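Local coordinates for protein nucleoporin NUP170 (Chaetomium thermophilum, PDB 5HAX) that probably serves as a scaffold nucleoporin of the nuclear pore complex, pairing an N-terminal beta-propeller with a helical region, at residues A[30-40]-A[345-353]. Residues are numbered along the deposited sequence; the frame is centred on the assembly and turned at random.
With EDO (1,2-ethanediol), chain G.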
# COMPACT_ATOMS: atom_id res chain seq x y z
N CYS A 30 12.62 5.49 13.26
CA CYS A 30 13.45 4.30 13.31
C CYS A 30 14.92 4.72 13.32
O CYS A 30 15.72 4.23 12.52
CB CYS A 30 13.16 3.36 12.13
SG CYS A 30 11.55 2.54 12.21
N ARG A 31 15.26 5.65 14.20
CA ARG A 31 16.63 6.14 14.29
C ARG A 31 17.54 5.04 14.82
O ARG A 31 17.07 4.07 15.41
CB ARG A 31 16.69 7.37 15.19
CG ARG A 31 16.11 8.63 14.58
CD ARG A 31 15.98 9.72 15.63
NE ARG A 31 14.99 9.37 16.64
CZ ARG A 31 14.90 9.94 17.84
NH1 ARG A 31 15.76 10.89 18.20
NH2 ARG A 31 13.96 9.54 18.69
N PRO A 32 18.85 5.18 14.63
CA PRO A 32 19.79 4.17 15.12
C PRO A 32 19.53 3.81 16.57
O PRO A 32 19.44 4.68 17.44
CB PRO A 32 21.15 4.83 14.93
CG PRO A 32 20.96 5.75 13.77
CD PRO A 32 19.54 6.25 13.87
N GLY A 33 19.38 2.51 16.83
CA GLY A 33 18.97 2.02 18.13
C GLY A 33 18.03 0.84 17.99
O GLY A 33 18.14 0.08 17.02
N ALA A 34 17.10 0.67 18.93
CA ALA A 34 16.19 -0.47 18.88
C ALA A 34 14.89 -0.11 19.58
O ALA A 34 14.80 0.88 20.31
CB ALA A 34 16.82 -1.71 19.52
N SER A 35 13.87 -0.94 19.35
CA SER A 35 12.56 -0.72 19.93
C SER A 35 11.85 -2.06 20.12
O SER A 35 12.07 -3.01 19.37
CB SER A 35 11.70 0.19 19.04
OG SER A 35 10.34 0.17 19.46
N SER A 36 10.99 -2.10 21.15
CA SER A 36 10.09 -3.22 21.39
C SER A 36 8.69 -2.72 21.73
O SER A 36 7.97 -3.36 22.51
CB SER A 36 10.61 -4.13 22.50
OG SER A 36 10.68 -3.45 23.74
N ASP A 37 8.29 -1.59 21.16
CA ASP A 37 7.03 -0.94 21.49
C ASP A 37 5.88 -1.61 20.74
O ASP A 37 5.83 -1.56 19.51
CB ASP A 37 7.10 0.54 21.15
CG ASP A 37 8.10 1.29 22.01
OD1 ASP A 37 7.71 1.75 23.11
OD2 ASP A 37 9.26 1.44 21.59
N TYR A 38 4.96 -2.21 21.49
CA TYR A 38 3.76 -2.81 20.92
C TYR A 38 2.58 -2.56 21.84
O TYR A 38 2.72 -2.52 23.06
CB TYR A 38 3.89 -4.34 20.74
CG TYR A 38 4.95 -4.81 19.77
CD1 TYR A 38 4.65 -4.99 18.42
CD2 TYR A 38 6.24 -5.09 20.20
CE1 TYR A 38 5.61 -5.43 17.53
CE2 TYR A 38 7.20 -5.53 19.31
CZ TYR A 38 6.88 -5.70 17.98
OH TYR A 38 7.84 -6.15 17.11
N GLU A 39 1.41 -2.37 21.23
CA GLU A 39 0.13 -2.56 21.91
C GLU A 39 -0.58 -3.69 21.19
O GLU A 39 -0.96 -3.55 20.02
CB GLU A 39 -0.71 -1.29 21.93
CG GLU A 39 -1.90 -1.39 22.88
CD GLU A 39 -2.81 -0.17 22.84
OE1 GLU A 39 -2.39 0.87 22.30
OE2 GLU A 39 -3.95 -0.27 23.35
N MET A 40 -0.73 -4.83 21.87
CA MET A 40 -1.35 -6.01 21.27
C MET A 40 -2.86 -5.96 21.46
O MET A 40 -3.36 -5.52 22.50
CB MET A 40 -0.78 -7.28 21.91
CG MET A 40 0.69 -7.51 21.62
SD MET A 40 1.04 -7.76 19.86
CE MET A 40 0.10 -9.25 19.53
N GLN A 345 21.25 -0.57 11.09
CA GLN A 345 21.08 0.63 11.89
C GLN A 345 20.08 0.48 13.02
O GLN A 345 20.33 0.96 14.13
CB GLN A 345 20.63 1.79 10.99
CG GLN A 345 21.66 2.26 9.98
CD GLN A 345 22.73 3.14 10.60
OE1 GLN A 345 22.88 3.19 11.82
NE2 GLN A 345 23.46 3.86 9.75
N PHE A 346 18.95 -0.18 12.77
CA PHE A 346 17.83 -0.21 13.71
C PHE A 346 17.22 -1.60 13.74
O PHE A 346 17.13 -2.27 12.70
CB PHE A 346 16.77 0.83 13.31
CG PHE A 346 15.51 0.74 14.10
CD1 PHE A 346 14.41 0.05 13.60
CD2 PHE A 346 15.40 1.34 15.34
CE1 PHE A 346 13.25 -0.04 14.32
CE2 PHE A 346 14.24 1.25 16.07
CZ PHE A 346 13.16 0.56 15.56
N VAL A 347 16.80 -2.03 14.92
CA VAL A 347 16.20 -3.35 15.12
C VAL A 347 14.87 -3.18 15.84
O VAL A 347 14.81 -2.55 16.90
CB VAL A 347 17.12 -4.29 15.93
CG1 VAL A 347 16.47 -5.66 16.11
CG2 VAL A 347 18.48 -4.43 15.25
N LYS A 348 13.81 -3.77 15.29
CA LYS A 348 12.54 -3.92 15.99
C LYS A 348 12.46 -5.34 16.52
O LYS A 348 12.36 -6.30 15.75
CB LYS A 348 11.36 -3.61 15.06
CG LYS A 348 10.01 -3.52 15.79
CD LYS A 348 9.96 -2.33 16.75
CE LYS A 348 8.81 -2.44 17.75
NZ LYS A 348 7.52 -1.93 17.22
N PHE A 349 12.51 -5.48 17.85
CA PHE A 349 12.47 -6.79 18.47
C PHE A 349 11.03 -7.30 18.58
O PHE A 349 10.08 -6.53 18.51
CB PHE A 349 13.11 -6.73 19.86
CG PHE A 349 14.61 -6.63 19.83
CD1 PHE A 349 15.39 -7.76 19.64
CD2 PHE A 349 15.24 -5.41 19.98
CE1 PHE A 349 16.77 -7.68 19.61
CE2 PHE A 349 16.62 -5.32 19.95
CZ PHE A 349 17.38 -6.46 19.77
N PRO A 350 10.86 -8.61 18.76
CA PRO A 350 9.52 -9.20 18.71
C PRO A 350 8.66 -8.77 19.89
O PRO A 350 9.17 -8.39 20.95
CB PRO A 350 9.79 -10.71 18.77
CG PRO A 350 11.22 -10.88 18.43
CD PRO A 350 11.91 -9.63 18.86
N PRO A 351 7.34 -8.86 19.75
CA PRO A 351 6.45 -8.67 20.90
C PRO A 351 6.56 -9.86 21.85
O PRO A 351 7.15 -10.89 21.53
CB PRO A 351 5.06 -8.60 20.26
CG PRO A 351 5.19 -9.52 19.08
CD PRO A 351 6.60 -9.33 18.56
N ARG A 352 5.98 -9.70 23.04
CA ARG A 352 6.02 -10.73 24.07
C ARG A 352 4.73 -11.52 24.19
O ARG A 352 4.78 -12.73 24.46
CB ARG A 352 6.36 -10.10 25.42
CG ARG A 352 6.65 -11.13 26.51
CD ARG A 352 7.57 -10.57 27.58
NE ARG A 352 8.96 -10.53 27.14
CZ ARG A 352 9.84 -11.51 27.29
NH1 ARG A 352 9.50 -12.65 27.89
NH2 ARG A 352 11.09 -11.35 26.85
N GLU A 353 3.58 -10.89 23.98
CA GLU A 353 2.30 -11.57 24.14
C GLU A 353 2.14 -12.68 23.11
O GLU A 353 2.31 -12.46 21.91
CB GLU A 353 1.15 -10.56 24.00
CG GLU A 353 0.14 -10.62 25.13
CD GLU A 353 -1.15 -9.90 24.79
OE1 GLU A 353 -1.88 -10.38 23.90
OE2 GLU A 353 -1.44 -8.85 25.40
C1 EDO G . 17.78 6.22 9.82
O1 EDO G . 17.20 6.95 10.91
C2 EDO G . 18.77 5.19 10.36
O2 EDO G . 18.11 4.37 11.34
O HOH W 1 9.99 -7.71 15.05
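Y38 lies between P351 and K348, one against each face of its ring. P351 CB stands 3.7 Å from the centroid of the Y38 ring in a CH-pi contact, and M40 SD touches the same proline; F405 of strand 403-409 packs against all three residues. Nearer the start of the contact, F346 CG is anti to the backbone N (chi1 172°), which carries the ring alongside strand 33-35: C30 CB lies over one face, while S35 CB meets the edge at CZ. On the other side of the sheet A34 CB reaches the edge of the F349 ring, 3.6 Å from CE2. Between them the strands run parallel, joined by the hydrogen bonds G33 N to Q345 O, V347 N to G33 O, S35 N to V347 O and F349 N to S35 O, so that 33-35 becomes an outer strand of a propeller blade sheet.

Past the end of strand 33-35, Y38 OH donates to F349 O at 2.7 Å, and K348 NZ, 4.0 Å from the Y38 ring centroid, donates to D37 O at 2.9 Å. A leucine in place of Y38 would probably leave F349 O without this donor and K348 without one of its two aromatic partners, Y425 being the other. With E427 forming a salt bridge and Y425 O accepting a further hydrogen bond, the K348 ammonium is held from several sides, and its charge is probably well compensated where two neighbouring blade sheets meet.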